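PDB 6KRY: enterotoxin SEN variant from Staphylococcus aureus, which probably acts as a superantigen of the staphylococcal and streptococcal toxin family, which typically cross-links MHC class II molecules with T-cell receptors. Local coordinates for residues A[20-25]-A[156-161]; A[106-111]-A[139-144]; A[144-149]-A[186-191]; A[148-153]-A[204-209]. All coordinates share one frame; numbering follows the deposited sequence.

Interaction 1 (A[20-25]-A[156-161]); sequences NLTSYY and KLENLY
Glu158 is the residue through which helix 146-161 reaches Tyr25 and Thr22 on helix 15-26, an instance of one bent side chain packing across a domain interface. Just before it, Leu157 sets the helix on Val222 of strand 218-225. At Glu158 the CG lies anti to the backbone N (chi1 174°), which carries the side chain out against the other helix. Glu158 CG sits 3.5 Å from Tyr25 O. Glu158 CB lies 3.9 Å from Tyr25 CB. A bend at chi2 (57°) then swings the carboxylate along to Thr22, whose methyl CG2 stands 3.9 Å from Glu158 OE1; the two side chains cross at about a right angle. The Tyr25 ring leads away from Glu158 and meets the ring of Tyr164. No hydrogen bond passes between the two segments: Thr22 OG1 is bonded to Leu18 O within its own helix. The chemistry is thus van der Waals packing, partly carbon against oxygen, at the interface of the OB-fold and beta-grasp domains, with Glu158 OE2 held by the backbone N-H of Tyr164 beyond the helix end.

Interaction 2 (A[106-111]-A[139-144]); sequences GVTIYD and TKKAKV
Thr108 and Lys141 lie obliquely across one another, the hydroxyl of the first beside the aliphatic run of the second: Thr108 OG1 is 3.9 Å from Lys141 CD. With chi1 at 50°, Thr108 holds OG1 between its backbone N and carbonyl carbon, and the methyl is directed at the following residues of the other segment, so that CG2 comes to 3.5 Å from Lys143 O. Lys141 is extended beyond CG and passes the hydroxyl before delivering its ammonium group to a water. That water accepts from Lys141 NZ at 3.0 Å and donates to Thr108 OG1 at 2.8 Å and to Gly106 O at 2.9 Å. No direct hydrogen bond crosses the contact, which illustrates how one water can supply the polar link where two strands come close without pairing. The ammonium group also makes a salt bridge with Glu148 OE1, which probably helps hold it in place beside the water. Two residues earlier, Thr139 OG1 accepts from Lys141 N at 3.3 Å in an ST turn, where the chain rounds a corner toward strand 143-145. Strand 100-109, the OB-fold partner, pairs with strand 81-84 at Asp82, while Val107 and Ile109 pack on Phe76 of helix 70-76; on the beta-grasp side Ala142 packs on Leu115 of strand 114-127 and helix 146-161 follows directly on strand 143-145.

Interaction 3 (A[144-149]-A[186-191]); sequences VTVQEL and QSFYYD
Val146 fits its two methyls against two aromatic rings, Phe188 and Tyr190, that project from the same side of an edge strand. The chain reaches it through Val144, which packs on Val213, and through Thr145, the N-cap residue of helix 146-161. Thr145 OG1 accepts from Glu148 N at 3.1 Å, with an N-H...O angle of 155°, and so closes the first turn whose opening residue makes the contact. At Val146, CG1 is anti to the backbone N (chi1 173°) and CG2 anti to the carbonyl carbon, a setting that gives each branch a different nearest ring. Val146 CG1 meets Tyr190 obliquely, 3.6 Å from CE2 and 3.7 Å from the OH. Val146 CG2 comes to the edge of the Phe188 ring, near its plane, 3.8 Å from CZ, and the two side chains approach from opposite directions. The next residue, Gln147, points away and bonds with Tyr104 O and Leu86 N on the OB-fold side. Here the link between helix start and sheet edge is apolar packing alone, with no hydrogen bond between the segments. In the beta-grasp domain, the helix start lies between strand 188-191, outermost in its five-stranded sheet, and the two-stranded sheet of 143-145 with 212-214; Phe178 of strand 173-180 also packs on Val146.

Interaction 4 (A[148-153]-A[204-209]); sequences ELDTKV and FQFYSD
Tyr207 and Asp150 join the helix of the beta-grasp fold to a 3-10 turn, 205-207, that follows helix 200-203; the site lies close to the centre of the chain. The phenol reaches across to the helix, and its OH donates a short hydrogen bond of 2.5 Å to Asp150 OD2. The hydroxyl meets the carboxylate from above, 48° out of its plane, whereas OD2 lies near the plane of the phenol ring at its edge; carboxylate and ring are turned 79° against each other. CG of Asp150 is anti to the backbone N, which projects the carboxylate toward the turn. Its other oxygen, OD1, forms a salt bridge with Arg154 NE one helical turn on, so that both oxygens are engaged and the charge is probably well compensated in this buried place. Thr151 extends the link by a water that donates to Tyr207 OH at 2.7 Å and to Thr151 OG1 at 2.8 Å. The phenol hydroxyl therefore donates to Asp150 and accepts from the water, while Thr151 OG1 bonds to Gln147 O. Phe206 covers part of one Tyr207 face, its CZ 3.3 Å above the ring plane and offset toward the rim. Within the turn, Gln205 O takes both Ser208 N and Ser208 OG, the latter at 2.9 Å with a C=O...donor angle of 169°.

From the N terminus, helix 15-26 opens the widest loop, which interaction 1 closes 131 residues later on helix 146-161, joining OB-fold and beta-grasp domains. Within that loop interaction 2 closes a shorter one, from strand 100-109 to the corner before strand 143-145, and again spans the two domains. Interactions 3 and 4 start from overlapping stretches at the strand-to-helix junction and first turns of helix 146-161 and run past the end of interaction 1, so both cross it; they tie the helix to strand 188-191 and to the turn at 204-209. Glu148, shared by interactions 3 and 4, also reaches interaction 2. Phe204 packs against Tyr24 and Tyr25, so that interactions 1 and 4 touch.

Interaction 1 (A[20-25]-A[156-161])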
# COMPACT_ATOMS: atom_id res chain seq x y z
N ASN A 20 -2.90 14.19 -7.83
CA ASN A 20 -3.69 12.99 -7.43
C ASN A 20 -2.91 12.11 -6.43
O ASN A 20 -3.51 11.66 -5.47
CB ASN A 20 -4.10 12.19 -8.66
CG ASN A 20 -5.19 12.92 -9.41
OD1 ASN A 20 -5.03 13.27 -10.57
ND2 ASN A 20 -6.26 13.24 -8.71
N LEU A 21 -1.59 11.94 -6.61
CA LEU A 21 -0.78 11.18 -5.64
C LEU A 21 -0.77 11.90 -4.27
O LEU A 21 -0.83 11.25 -3.23
CB LEU A 21 0.63 10.96 -6.18
CG LEU A 21 0.70 9.95 -7.33
CD1 LEU A 21 2.07 9.96 -7.98
CD2 LEU A 21 0.40 8.55 -6.82
N THR A 22 -0.69 13.22 -4.29
CA THR A 22 -0.71 13.99 -3.06
C THR A 22 -1.98 13.68 -2.25
O THR A 22 -1.91 13.54 -1.02
CB THR A 22 -0.60 15.49 -3.35
OG1 THR A 22 0.62 15.81 -4.01
CG2 THR A 22 -0.65 16.33 -2.09
N SER A 23 -3.14 13.67 -2.93
CA SER A 23 -4.42 13.36 -2.27
C SER A 23 -4.36 11.97 -1.62
O SER A 23 -4.71 11.77 -0.47
CB SER A 23 -5.53 13.44 -3.27
OG SER A 23 -6.71 12.95 -2.68
N TYR A 24 -3.86 10.99 -2.37
CA TYR A 24 -3.76 9.61 -1.89
C TYR A 24 -2.88 9.46 -0.63
O TYR A 24 -3.13 8.55 0.19
CB TYR A 24 -3.26 8.70 -3.00
CG TYR A 24 -4.37 7.93 -3.66
CD1 TYR A 24 -5.05 6.95 -2.95
CD2 TYR A 24 -4.77 8.22 -4.94
CE1 TYR A 24 -6.07 6.24 -3.55
CE2 TYR A 24 -5.80 7.51 -5.55
CZ TYR A 24 -6.48 6.55 -4.84
OH TYR A 24 -7.50 5.87 -5.46
N TYR A 25 -1.88 10.34 -0.45
CA TYR A 25 -0.92 10.20 0.60
C TYR A 25 -1.07 11.33 1.63
O TYR A 25 -0.27 11.37 2.56
CB TYR A 25 0.51 10.08 0.06
CG TYR A 25 0.76 8.74 -0.58
CD1 TYR A 25 0.76 7.58 0.19
CD2 TYR A 25 0.82 8.59 -1.95
CE1 TYR A 25 0.91 6.33 -0.39
CE2 TYR A 25 0.97 7.36 -2.55
CZ TYR A 25 1.01 6.22 -1.76
OH TYR A 25 1.17 5.00 -2.33
N LYS A 156 3.62 9.06 6.12
CA LYS A 156 4.49 9.84 7.02
C LYS A 156 5.51 10.65 6.21
O LYS A 156 5.78 11.84 6.49
CB LYS A 156 5.17 8.89 7.99
CG LYS A 156 4.34 8.53 9.20
CD LYS A 156 5.04 8.95 10.48
CE LYS A 156 5.60 10.36 10.39
NZ LYS A 156 5.55 11.05 11.70
N LEU A 157 6.05 10.06 5.15
CA LEU A 157 6.98 10.82 4.33
C LEU A 157 6.27 12.00 3.65
O LEU A 157 6.91 13.07 3.41
CB LEU A 157 7.65 9.95 3.27
CG LEU A 157 8.57 8.84 3.75
CD1 LEU A 157 9.06 8.01 2.58
CD2 LEU A 157 9.74 9.37 4.55
N GLU A 158 5.03 11.81 3.24
CA GLU A 158 4.31 12.91 2.55
C GLU A 158 4.15 14.04 3.57
O GLU A 158 4.32 15.19 3.23
CB GLU A 158 2.98 12.45 1.97
CG GLU A 158 2.13 13.56 1.38
CD GLU A 158 2.81 14.38 0.28
OE1 GLU A 158 2.50 15.62 0.18
OE2 GLU A 158 3.62 13.78 -0.44
N ASN A 159 3.83 13.68 4.82
CA ASN A 159 3.59 14.67 5.86
C ASN A 159 4.90 15.44 6.15
O ASN A 159 4.87 16.67 6.23
CB ASN A 159 2.99 14.06 7.12
CG ASN A 159 2.82 15.11 8.20
OD1 ASN A 159 3.70 15.26 9.03
ND2 ASN A 159 1.74 15.87 8.16
N LEU A 160 6.03 14.73 6.28
CA LEU A 160 7.30 15.33 6.74
C LEU A 160 8.08 15.98 5.59
O LEU A 160 8.77 16.98 5.85
CB LEU A 160 8.18 14.26 7.41
CG LEU A 160 7.59 13.57 8.65
CD1 LEU A 160 8.46 12.42 9.10
CD2 LEU A 160 7.39 14.56 9.80
N TYR A 161 8.04 15.41 4.38
CA TYR A 161 8.94 15.81 3.31
C TYR A 161 8.23 16.28 2.02
O TYR A 161 8.91 16.62 1.07
CB TYR A 161 9.88 14.66 2.95
CG TYR A 161 10.78 14.30 4.09
CD1 TYR A 161 11.88 15.08 4.43
CD2 TYR A 161 10.53 13.17 4.84
CE1 TYR A 161 12.70 14.74 5.50
CE2 TYR A 161 11.36 12.80 5.90
CZ TYR A 161 12.43 13.60 6.24
OH TYR A 161 13.20 13.25 7.30

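Interaction 2 (A[106-111]-A[139-144])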
# COMPACT_ATOMS: atom_id res chain seq x y z
N GLY A 106 -3.46 -6.62 -0.47
CA GLY A 106 -3.72 -6.07 0.86
C GLY A 106 -4.40 -7.06 1.82
O GLY A 106 -4.83 -6.66 2.88
N VAL A 107 -4.38 -8.36 1.50
CA VAL A 107 -5.15 -9.35 2.23
C VAL A 107 -4.24 -10.32 3.01
O VAL A 107 -3.25 -10.84 2.52
CB VAL A 107 -6.09 -10.12 1.28
CG1 VAL A 107 -6.75 -11.34 1.93
CG2 VAL A 107 -7.15 -9.16 0.77
N THR A 108 -4.64 -10.55 4.27
CA THR A 108 -4.04 -11.54 5.13
C THR A 108 -5.17 -12.36 5.77
O THR A 108 -6.23 -11.83 6.08
CB THR A 108 -3.15 -10.91 6.22
OG1 THR A 108 -3.89 -9.87 6.86
CG2 THR A 108 -1.85 -10.39 5.62
N ILE A 109 -4.91 -13.66 5.96
CA ILE A 109 -5.76 -14.54 6.79
C ILE A 109 -5.87 -13.92 8.18
O ILE A 109 -4.88 -13.44 8.74
CB ILE A 109 -5.18 -15.97 6.78
CG1 ILE A 109 -5.31 -16.66 5.41
CG2 ILE A 109 -5.77 -16.82 7.91
CD1 ILE A 109 -6.71 -16.95 4.97
N TYR A 110 -7.10 -13.87 8.72
CA TYR A 110 -7.36 -13.27 9.98
C TYR A 110 -6.96 -14.22 11.11
O TYR A 110 -6.30 -13.81 12.03
CB TYR A 110 -8.84 -12.90 10.11
CG TYR A 110 -9.27 -12.59 11.52
CD1 TYR A 110 -9.02 -11.35 12.08
CD2 TYR A 110 -9.94 -13.53 12.28
CE1 TYR A 110 -9.43 -11.06 13.37
CE2 TYR A 110 -10.33 -13.27 13.59
CZ TYR A 110 -10.09 -12.01 14.12
OH TYR A 110 -10.48 -11.75 15.40
N ASP A 111 -7.42 -15.50 11.03
CA ASP A 111 -7.34 -16.46 12.12
C ASP A 111 -5.86 -16.76 12.38
O ASP A 111 -5.16 -17.13 11.48
CB ASP A 111 -8.09 -17.76 11.79
CG ASP A 111 -9.58 -17.48 11.72
OD1 ASP A 111 -10.14 -17.06 12.77
OD2 ASP A 111 -10.14 -17.56 10.62
N THR A 139 1.91 -2.44 13.43
CA THR A 139 0.90 -3.37 12.89
C THR A 139 0.52 -4.34 14.00
O THR A 139 1.32 -4.61 14.91
CB THR A 139 1.38 -4.11 11.64
OG1 THR A 139 0.33 -4.90 11.09
CG2 THR A 139 2.56 -5.02 11.88
N LYS A 140 -0.70 -4.86 13.89
CA LYS A 140 -1.18 -5.86 14.81
C LYS A 140 -1.11 -7.26 14.20
O LYS A 140 -1.66 -8.20 14.78
CB LYS A 140 -2.62 -5.54 15.23
CG LYS A 140 -2.72 -4.67 16.47
CD LYS A 140 -3.10 -5.44 17.74
CE LYS A 140 -3.46 -4.50 18.89
NZ LYS A 140 -4.15 -5.22 19.99
N LYS A 141 -0.43 -7.40 13.07
CA LYS A 141 -0.44 -8.62 12.26
C LYS A 141 0.93 -9.27 12.27
O LYS A 141 1.92 -8.57 12.11
CB LYS A 141 -0.81 -8.27 10.82
CG LYS A 141 -2.13 -7.52 10.69
CD LYS A 141 -2.50 -7.16 9.26
CE LYS A 141 -3.88 -6.53 9.21
NZ LYS A 141 -4.09 -5.69 8.04
N ALA A 142 0.95 -10.60 12.45
CA ALA A 142 2.21 -11.37 12.43
C ALA A 142 2.77 -11.42 11.01
O ALA A 142 3.94 -11.15 10.78
CB ALA A 142 2.02 -12.75 13.01
N LYS A 143 1.90 -11.76 10.06
CA LYS A 143 2.08 -11.64 8.64
C LYS A 143 1.37 -10.37 8.19
O LYS A 143 0.18 -10.24 8.44
CB LYS A 143 1.46 -12.81 7.87
CG LYS A 143 2.17 -14.15 8.03
CD LYS A 143 1.69 -15.17 7.04
CE LYS A 143 2.41 -16.47 7.30
NZ LYS A 143 1.97 -17.55 6.39
N VAL A 144 2.10 -9.51 7.47
CA VAL A 144 1.62 -8.17 7.08
C VAL A 144 1.96 -7.95 5.61
O VAL A 144 2.99 -8.44 5.13
CB VAL A 144 2.19 -7.07 8.00
CG1 VAL A 144 3.69 -6.89 7.84
CG2 VAL A 144 1.51 -5.73 7.82
O HOH W 1 -3.92 -7.36 5.59

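Interaction 3 (A[144-149]-A[186-191])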
# COMPACT_ATOMS: atom_id res chain seq x y z
N VAL A 144 2.10 -9.51 7.47
CA VAL A 144 1.62 -8.17 7.08
C VAL A 144 1.96 -7.95 5.61
O VAL A 144 2.99 -8.44 5.13
CB VAL A 144 2.19 -7.07 8.00
CG1 VAL A 144 3.69 -6.89 7.84
CG2 VAL A 144 1.51 -5.73 7.82
N THR A 145 1.07 -7.29 4.88
CA THR A 145 1.40 -7.02 3.48
C THR A 145 2.41 -5.87 3.41
O THR A 145 2.42 -4.94 4.24
CB THR A 145 0.21 -6.68 2.59
OG1 THR A 145 -0.35 -5.46 3.06
CG2 THR A 145 -0.78 -7.84 2.56
N VAL A 146 3.27 -5.97 2.39
CA VAL A 146 4.16 -4.88 2.09
C VAL A 146 3.33 -3.62 1.85
O VAL A 146 3.72 -2.50 2.26
CB VAL A 146 5.11 -5.26 0.93
CG1 VAL A 146 5.94 -4.08 0.49
CG2 VAL A 146 6.04 -6.40 1.34
N GLN A 147 2.18 -3.77 1.18
CA GLN A 147 1.35 -2.61 0.90
C GLN A 147 1.05 -1.83 2.20
O GLN A 147 1.11 -0.61 2.24
CB GLN A 147 0.07 -3.04 0.19
CG GLN A 147 -0.86 -1.87 -0.10
CD GLN A 147 -2.13 -2.19 -0.85
OE1 GLN A 147 -2.86 -1.27 -1.20
NE2 GLN A 147 -2.42 -3.46 -1.11
N GLU A 148 0.69 -2.55 3.26
CA GLU A 148 0.36 -1.90 4.55
C GLU A 148 1.56 -1.11 5.07
O GLU A 148 1.42 0.05 5.46
CB GLU A 148 -0.11 -2.92 5.57
CG GLU A 148 -0.38 -2.29 6.93
CD GLU A 148 -1.11 -3.20 7.92
OE1 GLU A 148 -1.72 -4.23 7.49
OE2 GLU A 148 -1.01 -2.89 9.12
N LEU A 149 2.73 -1.74 5.07
CA LEU A 149 3.98 -1.09 5.57
C LEU A 149 4.35 0.12 4.70
O LEU A 149 4.65 1.19 5.23
CB LEU A 149 5.14 -2.09 5.60
CG LEU A 149 4.92 -3.36 6.43
CD1 LEU A 149 6.17 -4.21 6.48
CD2 LEU A 149 4.44 -3.00 7.85
N GLN A 186 16.47 -11.72 0.71
CA GLN A 186 17.05 -10.68 -0.12
C GLN A 186 16.19 -9.43 0.11
O GLN A 186 14.99 -9.48 0.14
CB GLN A 186 17.15 -11.19 -1.57
CG GLN A 186 17.12 -10.13 -2.66
CD GLN A 186 18.43 -9.42 -2.89
OE1 GLN A 186 19.25 -9.25 -1.99
NE2 GLN A 186 18.63 -8.97 -4.12
N SER A 187 16.85 -8.30 0.36
CA SER A 187 16.14 -7.06 0.55
C SER A 187 15.56 -6.63 -0.81
O SER A 187 15.98 -7.11 -1.86
CB SER A 187 17.07 -6.06 1.12
OG SER A 187 18.02 -5.69 0.13
N PHE A 188 14.59 -5.72 -0.79
CA PHE A 188 14.02 -5.21 -2.03
C PHE A 188 13.55 -3.78 -1.78
O PHE A 188 13.40 -3.37 -0.62
CB PHE A 188 12.84 -6.06 -2.50
CG PHE A 188 11.73 -6.20 -1.49
CD1 PHE A 188 11.82 -7.12 -0.47
CD2 PHE A 188 10.60 -5.39 -1.56
CE1 PHE A 188 10.79 -7.25 0.46
CE2 PHE A 188 9.57 -5.53 -0.64
CZ PHE A 188 9.66 -6.47 0.35
N TYR A 189 13.36 -3.03 -2.87
CA TYR A 189 13.00 -1.67 -2.75
C TYR A 189 11.91 -1.31 -3.77
O TYR A 189 11.70 -2.03 -4.73
CB TYR A 189 14.24 -0.79 -2.89
CG TYR A 189 14.75 -0.56 -4.30
CD1 TYR A 189 15.74 -1.37 -4.85
CD2 TYR A 189 14.28 0.49 -5.07
CE1 TYR A 189 16.23 -1.15 -6.13
CE2 TYR A 189 14.75 0.72 -6.35
CZ TYR A 189 15.75 -0.08 -6.87
OH TYR A 189 16.23 0.18 -8.12
N TYR A 190 11.21 -0.21 -3.47
CA TYR A 190 10.37 0.48 -4.42
C TYR A 190 10.93 1.89 -4.64
O TYR A 190 11.46 2.52 -3.71
CB TYR A 190 8.94 0.60 -3.91
CG TYR A 190 8.19 -0.70 -3.72
CD1 TYR A 190 8.25 -1.72 -4.66
CD2 TYR A 190 7.36 -0.88 -2.63
CE1 TYR A 190 7.58 -2.91 -4.48
CE2 TYR A 190 6.65 -2.05 -2.45
CZ TYR A 190 6.75 -3.08 -3.39
OH TYR A 190 6.05 -4.24 -3.24
N ASP A 191 10.81 2.36 -5.88
CA ASP A 191 11.14 3.70 -6.23
C ASP A 191 9.89 4.54 -6.03
O ASP A 191 8.86 4.29 -6.67
CB ASP A 191 11.64 3.71 -7.68
CG ASP A 191 11.91 5.05 -8.32
OD1 ASP A 191 11.56 6.11 -7.71
OD2 ASP A 191 12.47 5.04 -9.47

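Interaction 4 (A[148-153]-A[204-209])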
# COMPACT_ATOMS: atom_id res chain seq x y z
N GLU A 148 0.69 -2.55 3.26
CA GLU A 148 0.36 -1.90 4.55
C GLU A 148 1.56 -1.11 5.07
O GLU A 148 1.42 0.05 5.46
CB GLU A 148 -0.11 -2.92 5.57
CG GLU A 148 -0.38 -2.29 6.93
CD GLU A 148 -1.11 -3.20 7.92
OE1 GLU A 148 -1.72 -4.23 7.49
OE2 GLU A 148 -1.01 -2.89 9.12
N LEU A 149 2.73 -1.74 5.07
CA LEU A 149 3.98 -1.09 5.57
C LEU A 149 4.35 0.12 4.70
O LEU A 149 4.65 1.19 5.23
CB LEU A 149 5.14 -2.09 5.60
CG LEU A 149 4.92 -3.36 6.43
CD1 LEU A 149 6.17 -4.21 6.48
CD2 LEU A 149 4.44 -3.00 7.85
N ASP A 150 4.38 -0.08 3.37
CA ASP A 150 4.72 0.94 2.39
C ASP A 150 3.78 2.15 2.54
O ASP A 150 4.22 3.30 2.58
CB ASP A 150 4.66 0.36 0.98
CG ASP A 150 5.33 1.16 -0.11
OD1 ASP A 150 6.14 2.06 0.21
OD2 ASP A 150 5.02 0.85 -1.29
N THR A 151 2.48 1.90 2.64
CA THR A 151 1.53 2.95 2.70
C THR A 151 1.72 3.78 3.98
O THR A 151 1.72 5.00 3.91
CB THR A 151 0.09 2.42 2.65
OG1 THR A 151 -0.08 1.74 1.41
CG2 THR A 151 -0.91 3.54 2.77
N LYS A 152 1.90 3.10 5.12
CA LYS A 152 2.10 3.79 6.40
C LYS A 152 3.38 4.65 6.38
O LYS A 152 3.36 5.83 6.81
CB LYS A 152 2.14 2.76 7.52
CG LYS A 152 0.78 2.21 7.88
CD LYS A 152 0.82 1.18 8.97
CE LYS A 152 -0.59 0.89 9.43
NZ LYS A 152 -0.69 -0.35 10.25
N VAL A 153 4.45 4.14 5.78
CA VAL A 153 5.67 4.95 5.58
C VAL A 153 5.42 6.15 4.64
O VAL A 153 5.81 7.29 4.96
CB VAL A 153 6.82 4.08 5.05
CG1 VAL A 153 8.06 4.89 4.70
CG2 VAL A 153 7.21 3.07 6.09
N PHE A 204 -1.68 1.59 -8.24
CA PHE A 204 -1.50 0.63 -7.15
C PHE A 204 -1.58 -0.81 -7.64
O PHE A 204 -1.56 -1.75 -6.83
CB PHE A 204 -2.52 0.94 -6.06
CG PHE A 204 -2.43 2.35 -5.55
CD1 PHE A 204 -1.23 2.85 -5.11
CD2 PHE A 204 -3.54 3.18 -5.56
CE1 PHE A 204 -1.11 4.19 -4.75
CE2 PHE A 204 -3.42 4.51 -5.17
CZ PHE A 204 -2.21 5.00 -4.75
N GLN A 205 -1.69 -1.03 -8.95
CA GLN A 205 -1.78 -2.38 -9.49
C GLN A 205 -0.59 -3.26 -9.07
O GLN A 205 -0.75 -4.48 -8.92
CB GLN A 205 -1.95 -2.35 -11.02
CG GLN A 205 -2.07 -3.73 -11.63
CD GLN A 205 -2.41 -3.63 -13.10
OE1 GLN A 205 -2.45 -2.54 -13.66
NE2 GLN A 205 -2.70 -4.77 -13.71
N PHE A 206 0.58 -2.68 -8.82
CA PHE A 206 1.74 -3.48 -8.44
C PHE A 206 1.53 -4.20 -7.10
O PHE A 206 2.23 -5.21 -6.83
CB PHE A 206 3.04 -2.67 -8.41
CG PHE A 206 3.22 -1.67 -7.30
CD1 PHE A 206 2.52 -0.46 -7.30
CD2 PHE A 206 4.12 -1.90 -6.28
CE1 PHE A 206 2.72 0.49 -6.30
CE2 PHE A 206 4.33 -0.96 -5.30
CZ PHE A 206 3.62 0.22 -5.29
N TYR A 207 0.61 -3.71 -6.26
CA TYR A 207 0.31 -4.37 -4.97
C TYR A 207 -0.51 -5.67 -5.15
O TYR A 207 -0.78 -6.35 -4.14
CB TYR A 207 -0.41 -3.40 -4.04
CG TYR A 207 0.41 -2.26 -3.52
CD1 TYR A 207 1.67 -2.45 -2.98
CD2 TYR A 207 -0.12 -0.98 -3.45
CE1 TYR A 207 2.40 -1.39 -2.46
CE2 TYR A 207 0.60 0.09 -2.94
CZ TYR A 207 1.87 -0.11 -2.44
OH TYR A 207 2.61 0.95 -1.96
N SER A 208 -0.92 -5.99 -6.40
CA SER A 208 -1.77 -7.13 -6.71
C SER A 208 -1.05 -8.45 -6.43
O SER A 208 -1.73 -9.47 -6.31
CB SER A 208 -2.33 -7.06 -8.13
OG SER A 208 -1.31 -7.31 -9.07
N ASP A 209 0.28 -8.42 -6.22
CA ASP A 209 1.05 -9.60 -5.89
C ASP A 209 0.80 -10.03 -4.44
O ASP A 209 1.16 -11.15 -4.05
CB ASP A 209 2.55 -9.45 -6.16
CG ASP A 209 3.27 -8.41 -5.32
OD1 ASP A 209 2.63 -7.81 -4.47
OD2 ASP A 209 4.51 -8.19 -5.54
O HOH W 2 1.47 2.94 -0.63